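Local coordinates for protein purine nucleoside phosphorylase YlmD (Geobacillus stearothermophilus, PDB 6T1B) that catalyses the phosphorolysis of adenosine, inosine and S-methyl-5'-thioadenosine to the free base and ribose 1-phosphate or its 5-methylthio analogue, and also deaminates adenosine, using zinc, at residues Ser42-Leu47 with Thr54-Asn59; Asp84-Thr89 with Thr102-Val107; Asp125-Tyr130 with Val174-Ala179; Gly137-Ala142 with Ile268-Glu273. All blocks are in the same frame, centred on the assembly; numbering follows the deposited sequence. Where two conformers were deposited one is given.

Contact 1: residues Ser42-Leu47 with Thr54-Asn59; sequences SLNMGL and TDVVNN. With NOS (inosine), chain B.
Asn59 carries the polar link from the helix to the loop: its ND2 donates to Asn44 O at 2.9 Å along a fairly straight N-H line (163°). The acceptor lies close to the amide plane of Asn59, while ND2 sits tilted from the plane of the Asn44 carbonyl. Ser36 OG takes a further bond from ND2 and Glu35 N donates to OD1, so the rotation of this buried amide is fixed from both ends. Asn44 in turn folds the loop into an Asx turn. With CG anti to its own backbone N (chi1 172°), it brings OD1 within 3.0 Å of Gly46 N, which lies above the carbonyl plane, and Arg263 N bonds the same oxygen.

Van der Waals packing centres on Val56, which points at the loop. Its CG1 presses on Leu47 CD2 at a tight 3.4 Å, and its CG2 touches Gly46 O at 3.5 Å. Met45 bends twice along its chain, bringing CE to Asn59 O at 3.5 Å and laying SD against Asn59 CB.

On the ligand side, Leu47 N donates to inosine O6 at 2.8 Å. This helix-backed loop forms one part of the inosine pocket, reading the base at O6, with Arg263 and Cys122 supplying further bonds to the ligand.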
loop_
_atom_site.group_PDB
_atom_site.type_symbol
_atom_site.label_atom_id
_atom_site.label_comp_id
_atom_site.label_asym_id
_atom_site.label_seq_id
_atom_site.Cartn_x
_atom_site.Cartn_y
_atom_site.Cartn_z
ATOM N N SER A 42 17.485 -3.305 7.166
ATOM C CA SER A 42 18.466 -2.403 6.552
ATOM C C SER A 42 17.859 -1.547 5.417
ATOM O O SER A 42 18.288 -0.414 5.205
ATOM C CB SER A 42 19.669 -3.139 5.974
ATOM O OG SER A 42 19.304 -4.047 4.952
ATOM N N LEU A 43 16.880 -2.071 4.669
ATOM C CA LEU A 43 16.294 -1.331 3.541
ATOM C C LEU A 43 15.098 -0.496 3.983
ATOM O O LEU A 43 13.980 -0.623 3.491
ATOM C CB LEU A 43 15.928 -2.267 2.398
ATOM C CG LEU A 43 15.719 -1.604 1.045
ATOM C CD1 LEU A 43 17.015 -1.169 0.410
ATOM C CD2 LEU A 43 14.949 -2.518 0.113
ATOM N N ASN A 44 15.355 0.394 4.939
ATOM C CA ASN A 44 14.322 1.292 5.404
ATOM C C ASN A 44 14.068 2.358 4.357
ATOM O O ASN A 44 14.972 3.132 4.016
ATOM C CB ASN A 44 14.693 1.962 6.707
ATOM C CG ASN A 44 13.698 3.010 7.068
ATOM O OD1 ASN A 44 12.493 2.857 6.842
ATOM N ND2 ASN A 44 14.177 4.116 7.592
ATOM N N MET A 45 12.842 2.419 3.869
ATOM C CA MET A 45 12.461 3.404 2.861
ATOM C C MET A 45 11.783 4.648 3.418
ATOM O O MET A 45 11.479 5.576 2.643
ATOM C CB MET A 45 11.541 2.738 1.843
ATOM C CG MET A 45 12.147 1.522 1.225
ATOM S SD MET A 45 13.704 1.940 0.374
ATOM C CE MET A 45 13.760 0.790 -0.951
ATOM N N GLY A 46 11.504 4.693 4.717
ATOM C CA GLY A 46 10.739 5.769 5.306
ATOM C C GLY A 46 11.633 6.905 5.754
ATOM O O GLY A 46 12.586 6.699 6.504
ATOM N N LEU A 47 11.326 8.111 5.274
ATOM C CA LEU A 47 12.029 9.329 5.627
ATOM C C LEU A 47 11.506 9.979 6.898
ATOM O O LEU A 47 12.111 10.951 7.363
ATOM C CB LEU A 47 11.919 10.354 4.488
ATOM C CG LEU A 47 12.700 9.952 3.226
ATOM C CD1 LEU A 47 12.244 10.801 2.052
ATOM C CD2 LEU A 47 14.190 10.077 3.471
ATOM N N THR A 54 20.503 10.174 4.857
ATOM C CA THR A 54 21.410 9.699 3.818
ATOM C C THR A 54 21.218 8.209 3.572
ATOM O O THR A 54 21.152 7.758 2.421
ATOM C CB THR A 54 22.848 10.031 4.193
ATOM O OG1 THR A 54 22.987 11.461 4.223
ATOM C CG2 THR A 54 23.814 9.444 3.174
ATOM N N ASP A 55 21.108 7.423 4.638
ATOM C CA ASP A 55 20.886 5.988 4.460
ATOM C C ASP A 55 19.578 5.743 3.718
ATOM O O ASP A 55 19.518 4.921 2.796
ATOM C CB ASP A 55 20.904 5.247 5.795
ATOM C CG ASP A 55 22.287 5.217 6.460
ATOM O OD1 ASP A 55 22.304 4.983 7.693
ATOM O OD2 ASP A 55 23.326 5.405 5.788
ATOM N N VAL A 56 18.499 6.416 4.143
ATOM C CA VAL A 56 17.192 6.194 3.520
ATOM C C VAL A 56 17.220 6.565 2.035
ATOM O O VAL A 56 16.717 5.818 1.181
ATOM C CB VAL A 56 16.078 6.943 4.276
ATOM C CG1 VAL A 56 14.760 6.751 3.561
ATOM C CG2 VAL A 56 15.968 6.465 5.698
ATOM N N VAL A 57 17.795 7.720 1.699
ATOM C CA VAL A 57 17.876 8.098 0.287
ATOM C C VAL A 57 18.685 7.069 -0.493
ATOM O O VAL A 57 18.326 6.702 -1.619
ATOM C CB VAL A 57 18.380 9.536 0.110
ATOM C CG1 VAL A 57 18.636 9.852 -1.359
ATOM C CG2 VAL A 57 17.349 10.489 0.679
ATOM N N ASN A 58 19.775 6.562 0.094
ATOM C CA ASN A 58 20.562 5.543 -0.607
ATOM C C ASN A 58 19.763 4.250 -0.779
ATOM O O ASN A 58 19.881 3.578 -1.818
ATOM C CB ASN A 58 21.890 5.300 0.106
ATOM C CG ASN A 58 22.892 6.385 -0.195
ATOM O OD1 ASN A 58 22.853 7.000 -1.265
ATOM N ND2 ASN A 58 23.820 6.613 0.730
ATOM N N ASN A 59 18.935 3.897 0.203
ATOM C CA ASN A 59 18.049 2.743 0.073
ATOM C C ASN A 59 17.073 2.941 -1.077
ATOM O O ASN A 59 16.844 2.025 -1.882
ATOM C CB ASN A 59 17.270 2.501 1.369
ATOM C CG ASN A 59 18.172 2.116 2.512
ATOM O OD1 ASN A 59 19.257 1.573 2.301
ATOM N ND2 ASN A 59 17.714 2.354 3.735
HETATM N N9 NOS B . 6.193 7.347 7.622
HETATM C C4 NOS B . 6.135 7.681 6.321
HETATM N N3 NOS B . 5.017 7.884 5.369
HETATM C C2 NOS B . 5.304 8.291 4.022
HETATM N N1 NOS B . 6.651 8.504 3.575
HETATM C C6 NOS B . 7.755 8.325 4.440
HETATM O O6 NOS B . 8.858 8.505 4.002
HETATM C C5 NOS B . 7.420 7.887 5.880
HETATM N N7 NOS B . 8.213 7.622 6.871
HETATM C C8 NOS B . 7.491 7.303 7.943
HETATM C "C5'" NOS B . 2.858 4.775 6.751
HETATM O "O5'" NOS B . 2.556 3.401 6.976
HETATM C "C4'" NOS B . 3.238 5.464 8.038
HETATM O "O4'" NOS B . 4.667 5.674 8.036
HETATM C "C1'" NOS B . 4.964 7.015 8.365
HETATM C "C2'" NOS B . 3.716 7.828 8.037
HETATM O "O2'" NOS B . 3.632 8.971 8.878
HETATM C "C3'" NOS B . 2.588 6.826 8.287
HETATM O "O3'" NOS B . 2.174 6.903 9.662
#

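Contact 2: residues Asp84-Thr89 with Thr102-Val107; sequences DIQKVT and TAVPGV
The flat amide of Gln86 meets Val104 through its oxygen, OE1 lying 3.9 Å from Val104 CG1. In this conformer, one of two modelled, the bend at chi2 (87°) brings OE1, like CB and CG before it, alongside Val104 CG1, and a water bonded to OE1 also bonds Pro105 O. That bridge is therefore as uncertain as the conformer. The other flat group, the Asp84 carboxylate, faces the Gly106 carbonyl through water: one molecule lies 2.7 Å from Asp84 OD2 and 3.0 Å from Gly106 O. A second water joins Gly106 O to Asp84 N, 2.9 Å from that nitrogen. No direct hydrogen bond spans the two segments, so the polar link is made by solvent on the exposed side.

Direct contact is by van der Waals packing: Val107 CB lies 3.4 Å from Asp84 O, and its CG1 4.0 Å from Asp84 CB. Further along, Val88 CG1 and Val104 CG2 make a looser contact of 4.3 Å.

Strand 85-87 is the outermost strand of its sheet and runs parallel to 109-112, which the loop 102-107 leads into. Ile85 turns away onto helix 153-163, whereas Val88 and Val104 both reach Val75 of strand 74-75 in the other six-stranded sheet.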
loop_
_atom_site.group_PDB
_atom_site.type_symbol
_atom_site.label_atom_id
_atom_site.label_comp_id
_atom_site.label_asym_id
_atom_site.label_seq_id
_atom_site.Cartn_x
_atom_site.Cartn_y
_atom_site.Cartn_z
ATOM N N ASP A 84 -7.989 10.502 1.926
ATOM C CA ASP A 84 -7.915 11.380 0.760
ATOM C C ASP A 84 -6.900 10.838 -0.254
ATOM O O ASP A 84 -5.950 10.138 0.096
ATOM C CB ASP A 84 -7.562 12.798 1.217
ATOM C CG ASP A 84 -8.737 13.507 1.879
ATOM O OD1 ASP A 84 -9.853 13.517 1.291
ATOM O OD2 ASP A 84 -8.553 14.057 2.975
ATOM N N ILE A 85 -7.161 11.146 -1.523
ATOM C CA ILE A 85 -6.419 10.598 -2.654
ATOM C C ILE A 85 -6.178 11.735 -3.634
ATOM O O ILE A 85 -7.051 12.586 -3.830
ATOM C CB ILE A 85 -7.240 9.494 -3.344
ATOM C CG1 ILE A 85 -7.427 8.289 -2.435
ATOM C CG2 ILE A 85 -6.598 9.092 -4.662
ATOM C CD1 ILE A 85 -8.469 7.306 -2.940
ATOM N N GLN A 86 -5.004 11.747 -4.266
ATOM C CA GLN A 86 -4.643 12.775 -5.235
ATOM C C GLN A 86 -4.234 12.144 -6.562
ATOM O O GLN A 86 -3.421 11.212 -6.576
ATOM C CB GLN A 86 -3.457 13.597 -4.719
ATOM C CG GLN A 86 -3.235 14.902 -5.447
ATOM C CD GLN A 86 -4.069 16.015 -4.847
ATOM O OE1 GLN A 86 -3.731 16.561 -3.795
ATOM N NE2 GLN A 86 -5.175 16.333 -5.486
ATOM N N LYS A 87 -4.771 12.656 -7.656
ATOM C CA LYS A 87 -4.278 12.320 -8.983
ATOM C C LYS A 87 -2.983 13.077 -9.221
ATOM O O LYS A 87 -2.899 14.287 -8.958
ATOM C CB LYS A 87 -5.295 12.747 -10.030
ATOM C CG LYS A 87 -4.840 12.502 -11.457
ATOM C CD LYS A 87 -5.920 12.854 -12.444
ATOM C CE LYS A 87 -5.509 12.566 -13.896
ATOM N NZ LYS A 87 -6.673 12.650 -14.827
ATOM N N VAL A 88 -1.960 12.370 -9.701
ATOM C CA VAL A 88 -0.675 12.994 -9.992
ATOM C C VAL A 88 -0.237 12.724 -11.420
ATOM O O VAL A 88 -0.730 11.811 -12.089
ATOM C CB VAL A 88 0.418 12.529 -9.009
ATOM C CG1 VAL A 88 0.058 12.981 -7.596
ATOM C CG2 VAL A 88 0.581 11.004 -9.061
ATOM N N THR A 89 0.704 13.552 -11.890
ATOM C CA THR A 89 1.206 13.505 -13.254
ATOM C C THR A 89 2.719 13.685 -13.235
ATOM O O THR A 89 3.346 13.801 -12.184
ATOM C CB THR A 89 0.593 14.618 -14.117
ATOM O OG1 THR A 89 1.082 15.892 -13.650
ATOM C CG2 THR A 89 -0.922 14.583 -14.063
ATOM N N THR A 102 8.390 17.622 0.835
ATOM C CA THR A 102 7.804 17.923 -0.466
ATOM C C THR A 102 6.817 16.862 -0.937
ATOM O O THR A 102 6.309 16.964 -2.057
ATOM C CB THR A 102 8.862 18.150 -1.561
ATOM O OG1 THR A 102 9.537 16.927 -1.876
ATOM C CG2 THR A 102 9.859 19.203 -1.149
ATOM N N ALA A 103 6.555 15.838 -0.131
ATOM C CA ALA A 103 5.545 14.849 -0.485
ATOM C C ALA A 103 4.182 15.514 -0.679
ATOM O O ALA A 103 3.903 16.569 -0.115
ATOM C CB ALA A 103 5.437 13.816 0.635
ATOM N N VAL A 104 3.328 14.888 -1.478
ATOM C CA VAL A 104 1.982 15.410 -1.696
ATOM C C VAL A 104 1.295 15.475 -0.340
ATOM O O VAL A 104 1.157 14.434 0.318
ATOM C CB VAL A 104 1.197 14.509 -2.660
ATOM C CG1 VAL A 104 -0.224 15.016 -2.838
ATOM C CG2 VAL A 104 1.904 14.386 -3.972
ATOM N N PRO A 105 0.824 16.636 0.110
ATOM C CA PRO A 105 0.352 16.735 1.492
ATOM C C PRO A 105 -1.062 16.211 1.693
ATOM O O PRO A 105 -1.924 16.292 0.818
ATOM C CB PRO A 105 0.407 18.245 1.770
ATOM C CG PRO A 105 0.268 18.868 0.436
ATOM C CD PRO A 105 0.929 17.958 -0.542
ATOM N N GLY A 106 -1.283 15.650 2.880
ATOM C CA GLY A 106 -2.627 15.409 3.368
ATOM C C GLY A 106 -3.346 14.236 2.738
ATOM O O GLY A 106 -4.565 14.125 2.910
ATOM N N VAL A 107 -2.655 13.382 1.993
ATOM C CA VAL A 107 -3.322 12.279 1.324
ATOM C C VAL A 107 -2.626 10.966 1.645
ATOM O O VAL A 107 -1.438 10.922 1.984
ATOM C CB VAL A 107 -3.478 12.467 -0.205
ATOM C CG1 VAL A 107 -4.070 13.813 -0.559
ATOM C CG2 VAL A 107 -2.174 12.267 -0.918
HETATM O O HOH W 1 -5.681 11.191 3.548
HETATM O O HOH W 2 -6.741 13.349 4.829
HETATM O O HOH W 3 -2.600 17.592 -1.599
#

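Contact 3: residues Asp125-Tyr130 with Val174-Ala179; sequences DCVPIY and VAIGPA
Val127 and Ile176 meet through single methyl branches, CG1 of the valine 3.6 Å from CG2 of the isoleucine. Ile129 CG2 makes a similar contact with Val174 CG1 at 3.7 Å. Both of these methyls stand anti to their own backbone N (chi1 171° for Val174), which carries each across towards the opposing strand. Beyond them, Ala179 CB packs against the backbone just before strand 127-133, 3.3 Å from Asp125 O, and against Val127 CG2.

Tyr130 lies on the other face of the sheet, with Ala175. The ring presents its edge to the Ala175 carbonyl, whose oxygen is in the ring plane, 3.4 Å from Tyr130 CD1; the phenol oxygen is hydrogen-bonded to Gly27 O. Between the strands, Tyr130 N donates to Ala175 O at 2.8 Å and Ala175 N returns a bond to Tyr130 O at 2.9 Å. Gly177 N adds a nearly straight one to Pro128 O (2.9 Å, 172°), after which Pro128 CD rests 3.2 Å from Pro178 O.

At the polar end a water joins Asp125 N, Cys126 O and Pro178 O. Cys126 SG binds the catalytic zinc with His81 and His143, and the Asp125 carboxylate is held by Ser253, Thr244 and Arg255 N.

These antiparallel strands lie inside their sheet, flanked by 138-144 and 237-239. Helix 219-229 packs on the Ile129 and Ile176 face, and strand 264-269 touches Pro128 and Tyr130 on the other.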
loop_
_atom_site.group_PDB
_atom_site.type_symbol
_atom_site.label_atom_id
_atom_site.label_comp_id
_atom_site.label_asym_id
_atom_site.label_seq_id
_atom_site.Cartn_x
_atom_site.Cartn_y
_atom_site.Cartn_z
ATOM N N ASP A 125 2.753 -2.671 8.209
ATOM C CA ASP A 125 1.618 -3.372 8.809
ATOM C C ASP A 125 0.323 -2.955 8.082
ATOM O O ASP A 125 -0.568 -3.773 7.889
ATOM C CB ASP A 125 1.387 -3.114 10.294
ATOM C CG ASP A 125 2.280 -3.933 11.215
ATOM O OD1 ASP A 125 2.284 -3.564 12.395
ATOM O OD2 ASP A 125 2.926 -4.944 10.810
ATOM N N CYS A 126 0.200 -1.688 7.701
ATOM C CA CYS A 126 -1.044 -1.204 7.098
ATOM C C CYS A 126 -1.204 -1.822 5.718
ATOM O O CYS A 126 -0.252 -2.298 5.114
ATOM C CB CYS A 126 -1.033 0.315 7.040
ATOM S SG CYS A 126 -1.087 1.094 8.683
ATOM N N VAL A 127 -2.427 -1.798 5.216
ATOM C CA VAL A 127 -2.725 -2.493 3.975
ATOM C C VAL A 127 -2.322 -1.684 2.749
ATOM O O VAL A 127 -2.823 -0.567 2.548
ATOM C CB VAL A 127 -4.221 -2.859 3.883
ATOM C CG1 VAL A 127 -4.477 -3.640 2.605
ATOM C CG2 VAL A 127 -4.650 -3.631 5.103
ATOM N N PRO A 128 -1.424 -2.209 1.900
ATOM C CA PRO A 128 -1.161 -1.559 0.605
ATOM C C PRO A 128 -2.164 -2.059 -0.423
ATOM O O PRO A 128 -2.284 -3.275 -0.649
ATOM C CB PRO A 128 0.275 -1.992 0.276
ATOM C CG PRO A 128 0.455 -3.314 0.950
ATOM C CD PRO A 128 -0.580 -3.413 2.080
ATOM N N ILE A 129 -2.894 -1.147 -1.039
ATOM C CA ILE A 129 -3.924 -1.512 -2.007
ATOM C C ILE A 129 -3.477 -0.979 -3.364
ATOM O O ILE A 129 -3.364 0.237 -3.557
ATOM C CB ILE A 129 -5.311 -0.979 -1.617
ATOM C CG1 ILE A 129 -5.684 -1.299 -0.176
ATOM C CG2 ILE A 129 -6.336 -1.602 -2.566
ATOM C CD1 ILE A 129 -6.991 -0.691 0.238
ATOM N N TYR A 130 -3.182 -1.894 -4.289
ATOM C CA TYR A 130 -2.727 -1.559 -5.623
ATOM C C TYR A 130 -3.904 -1.664 -6.587
ATOM O O TYR A 130 -4.639 -2.655 -6.565
ATOM C CB TYR A 130 -1.662 -2.562 -6.091
ATOM C CG TYR A 130 -0.418 -2.730 -5.216
ATOM C CD1 TYR A 130 -0.484 -3.395 -3.996
ATOM C CD2 TYR A 130 0.829 -2.288 -5.652
ATOM C CE1 TYR A 130 0.655 -3.579 -3.214
ATOM C CE2 TYR A 130 1.953 -2.466 -4.890
ATOM C CZ TYR A 130 1.863 -3.108 -3.660
ATOM O OH TYR A 130 2.997 -3.330 -2.892
ATOM N N VAL A 174 -7.439 -5.206 -8.595
ATOM C CA VAL A 174 -6.848 -4.792 -7.328
ATOM C C VAL A 174 -5.964 -5.902 -6.789
ATOM O O VAL A 174 -6.337 -7.078 -6.852
ATOM C CB VAL A 174 -7.934 -4.441 -6.284
ATOM C CG1 VAL A 174 -7.283 -4.239 -4.938
ATOM C CG2 VAL A 174 -8.735 -3.217 -6.738
ATOM N N ALA A 175 -4.812 -5.538 -6.238
ATOM C CA ALA A 175 -4.030 -6.462 -5.432
ATOM C C ALA A 175 -3.934 -5.860 -4.039
ATOM O O ALA A 175 -3.583 -4.686 -3.887
ATOM C CB ALA A 175 -2.642 -6.682 -6.007
ATOM N N ILE A 176 -4.278 -6.649 -3.027
ATOM C CA ILE A 176 -4.124 -6.263 -1.628
ATOM C C ILE A 176 -2.854 -6.947 -1.157
ATOM O O ILE A 176 -2.754 -8.181 -1.229
ATOM C CB ILE A 176 -5.356 -6.672 -0.818
ATOM C CG1 ILE A 176 -6.545 -5.806 -1.231
ATOM C CG2 ILE A 176 -5.099 -6.566 0.672
ATOM C CD1 ILE A 176 -7.867 -6.321 -0.752
ATOM N N GLY A 177 -1.867 -6.164 -0.758
ATOM C CA GLY A 177 -0.543 -6.681 -0.498
ATOM C C GLY A 177 -0.318 -7.115 0.933
ATOM O O GLY A 177 -1.240 -7.105 1.762
ATOM N N PRO A 178 0.913 -7.523 1.230
ATOM C CA PRO A 178 1.276 -7.950 2.589
ATOM C C PRO A 178 0.958 -6.883 3.625
ATOM O O PRO A 178 1.242 -5.701 3.428
ATOM C CB PRO A 178 2.780 -8.201 2.481
ATOM C CG PRO A 178 2.988 -8.573 1.046
ATOM C CD PRO A 178 2.038 -7.676 0.289
ATOM N N ALA A 179 0.419 -7.329 4.752
ATOM C CA ALA A 179 -0.060 -6.449 5.807
ATOM C C ALA A 179 -0.226 -7.291 7.051
ATOM O O ALA A 179 -0.074 -8.513 7.020
ATOM C CB ALA A 179 -1.374 -5.778 5.409
HETATM O O HOH W 4 2.120 -3.486 5.395
#

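Contact 4: residues Gly137-Ala142 with Ile268-Glu273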
loop_
_atom_site.group_PDB
_atom_site.type_symbol
_atom_site.label_atom_id
_atom_site.label_comp_id
_atom_site.label_asym_id
_atom_site.label_seq_id
_atom_site.Cartn_x
_atom_site.Cartn_y
_atom_site.Cartn_z
ATOM N N GLY A 137 -4.784 2.505 -18.839
ATOM C CA GLY A 137 -3.493 3.005 -18.418
ATOM C C GLY A 137 -3.501 3.708 -17.077
ATOM O O GLY A 137 -2.634 4.545 -16.824
ATOM N N LEU A 138 -4.402 3.336 -16.163
ATOM C CA LEU A 138 -4.453 3.894 -14.821
ATOM C C LEU A 138 -3.790 2.941 -13.849
ATOM O O LEU A 138 -3.995 1.715 -13.927
ATOM C CB LEU A 138 -5.896 4.097 -14.349
ATOM C CG LEU A 138 -6.553 5.400 -14.774
ATOM C CD1 LEU A 138 -8.061 5.312 -14.765
ATOM C CD2 LEU A 138 -6.062 6.501 -13.835
ATOM N N VAL A 139 -3.008 3.503 -12.939
ATOM C CA VAL A 139 -2.517 2.757 -11.793
ATOM C C VAL A 139 -2.800 3.604 -10.562
ATOM O O VAL A 139 -2.788 4.845 -10.625
ATOM C CB VAL A 139 -1.013 2.398 -11.885
ATOM C CG1 VAL A 139 -0.754 1.445 -13.041
ATOM C CG2 VAL A 139 -0.134 3.662 -11.974
ATOM N N GLY A 140 -2.988 2.936 -9.425
ATOM C CA GLY A 140 -3.216 3.635 -8.178
ATOM C C GLY A 140 -2.641 2.850 -7.026
ATOM O O GLY A 140 -2.428 1.631 -7.122
ATOM N N LEU A 141 -2.435 3.559 -5.918
ATOM C CA LEU A 141 -1.899 2.918 -4.731
ATOM C C LEU A 141 -2.427 3.663 -3.521
ATOM O O LEU A 141 -2.332 4.899 -3.438
ATOM C CB LEU A 141 -0.360 2.960 -4.767
ATOM C CG LEU A 141 0.399 2.308 -3.618
ATOM C CD1 LEU A 141 0.021 0.868 -3.389
ATOM C CD2 LEU A 141 1.904 2.448 -3.912
ATOM N N ALA A 142 -2.951 2.916 -2.556
ATOM C CA ALA A 142 -3.508 3.485 -1.339
ATOM C C ALA A 142 -2.975 2.784 -0.104
ATOM O O ALA A 142 -2.666 1.590 -0.133
ATOM C CB ALA A 142 -5.046 3.412 -1.350
ATOM N N ILE A 268 3.966 1.332 -7.651
ATOM C CA ILE A 268 3.371 0.947 -8.930
ATOM C C ILE A 268 3.569 2.073 -9.935
ATOM O O ILE A 268 3.390 3.258 -9.625
ATOM C CB ILE A 268 1.889 0.550 -8.765
ATOM C CG1 ILE A 268 1.306 -0.014 -10.066
ATOM C CG2 ILE A 268 1.027 1.733 -8.289
ATOM C CD1 ILE A 268 -0.052 -0.705 -9.885
ATOM N N GLY A 269 3.884 1.690 -11.168
ATOM C CA GLY A 269 4.058 2.642 -12.252
ATOM C C GLY A 269 4.160 1.899 -13.566
ATOM O O GLY A 269 4.273 0.668 -13.585
ATOM N N ARG A 270 4.115 2.648 -14.651
ATOM C CA ARG A 270 4.298 2.091 -15.982
ATOM C C ARG A 270 5.523 2.710 -16.620
ATOM O O ARG A 270 5.767 3.906 -16.477
ATOM C CB ARG A 270 3.055 2.325 -16.828
ATOM C CG ARG A 270 1.887 1.519 -16.314
ATOM C CD ARG A 270 0.678 1.585 -17.211
ATOM N NE ARG A 270 0.186 2.947 -17.381
ATOM C CZ ARG A 270 0.304 3.657 -18.500
ATOM N NH1 ARG A 270 0.903 3.132 -19.565
ATOM N NH2 ARG A 270 -0.188 4.886 -18.573
ATOM N N ARG A 271 6.290 1.880 -17.321
ATOM C CA ARG A 271 7.494 2.363 -17.974
ATOM C C ARG A 271 7.148 3.170 -19.217
ATOM O O ARG A 271 6.231 2.826 -19.966
ATOM C CB ARG A 271 8.371 1.184 -18.383
ATOM C CG ARG A 271 8.838 0.332 -17.239
ATOM C CD ARG A 271 9.930 -0.645 -17.712
ATOM N NE ARG A 271 10.292 -1.529 -16.617
ATOM C CZ ARG A 271 11.102 -1.189 -15.615
ATOM N NH1 ARG A 271 11.665 0.007 -15.598
ATOM N NH2 ARG A 271 11.368 -2.059 -14.652
ATOM N N GLU A 272 7.929 4.227 -19.443
ATOM C CA GLU A 272 7.873 5.054 -20.641
ATOM C C GLU A 272 8.895 4.505 -21.630
ATOM O O GLU A 272 10.082 4.396 -21.297
ATOM C CB GLU A 272 8.261 6.472 -20.235
ATOM C CG GLU A 272 7.476 7.586 -20.873
ATOM C CD GLU A 272 7.725 8.911 -20.174
ATOM O OE1 GLU A 272 8.637 8.967 -19.314
ATOM O OE2 GLU A 272 7.006 9.889 -20.468
ATOM N N GLU A 273 8.446 4.165 -22.837
ATOM C CA GLU A 273 9.339 3.603 -23.853
ATOM C C GLU A 273 10.214 4.691 -24.500
ATOM O O GLU A 273 11.394 4.477 -24.788
ATOM C CB GLU A 273 8.555 2.880 -24.959
ATOM C CG GLU A 273 7.497 1.871 -24.493
ATOM C CD GLU A 273 7.990 0.928 -23.404
ATOM O OE1 GLU A 273 7.146 0.449 -22.616
ATOM O OE2 GLU A 273 9.206 0.672 -23.331
HETATM O O HOH W 5 -0.178 4.901 -15.261
#
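Ile268 forks at CB towards three residues of strand 138-144. Its longer branch, with CG1 anti to the backbone N (chi1 -173°), runs antiparallel alongside the Val139 side chain: CG1 lies 3.8 Å from Val139 CB, and the terminal CD1 is 3.9 Å from Val139 CG1. The short branch, CG2, goes the other way along the strand, 3.6 Å from Gly140 O and 4.0 Å from Leu141 CB. Every carbon beyond CB thus has a neighbour across the contact.

Two residues on, Arg270 passes its CG 4.2 Å from Val139 CG1, then bends at chi3 (-60°) to bring the guanidinium to Gly137. NH2 and NE both lie near Gly137 O, at 3.0 Å and 3.3 Å, but their N-H bonds are aimed well off it, and both hydrogen bonds are weak. A water bonded to Gly137 O and to NE, 2.9 Å from the latter, supplements them. Gly137 CA lies over one face of the guanidinium, offset towards its rim.

The two strands belong to different six-stranded sheets, so this is sheet-to-sheet packing. Gly137 and Leu138 form a G1 bulge opposite Ala133 where 138-144 begins. Val139 and Ile268 also share Leu119 of strand 118-123, while Leu138 turns away to Trp161 of helix 153-163.

How the contacts relate
From the N terminus, contact 1 comes first, closing a six-residue loop beside the inosine base at the start of helix 53-67. Contact 2 follows in series and closes a 12-residue excursion between strands 85-87 and 109-112. The later two cross: 125-130 and 137-142 come in succession, then 174-179 completes contact 3, and 268-273, near the C terminus, completes contact 4. Contacts 3 and 4 touch where strands 127-133 and 138-144 are neighbours, with Ile129 O and Ala142 N 2.9 Å apart, probably hydrogen-bonded. Contacts 2, 3 and 4 all reach one sheet, and contact 4 joins it to the sheet of strand 264-269.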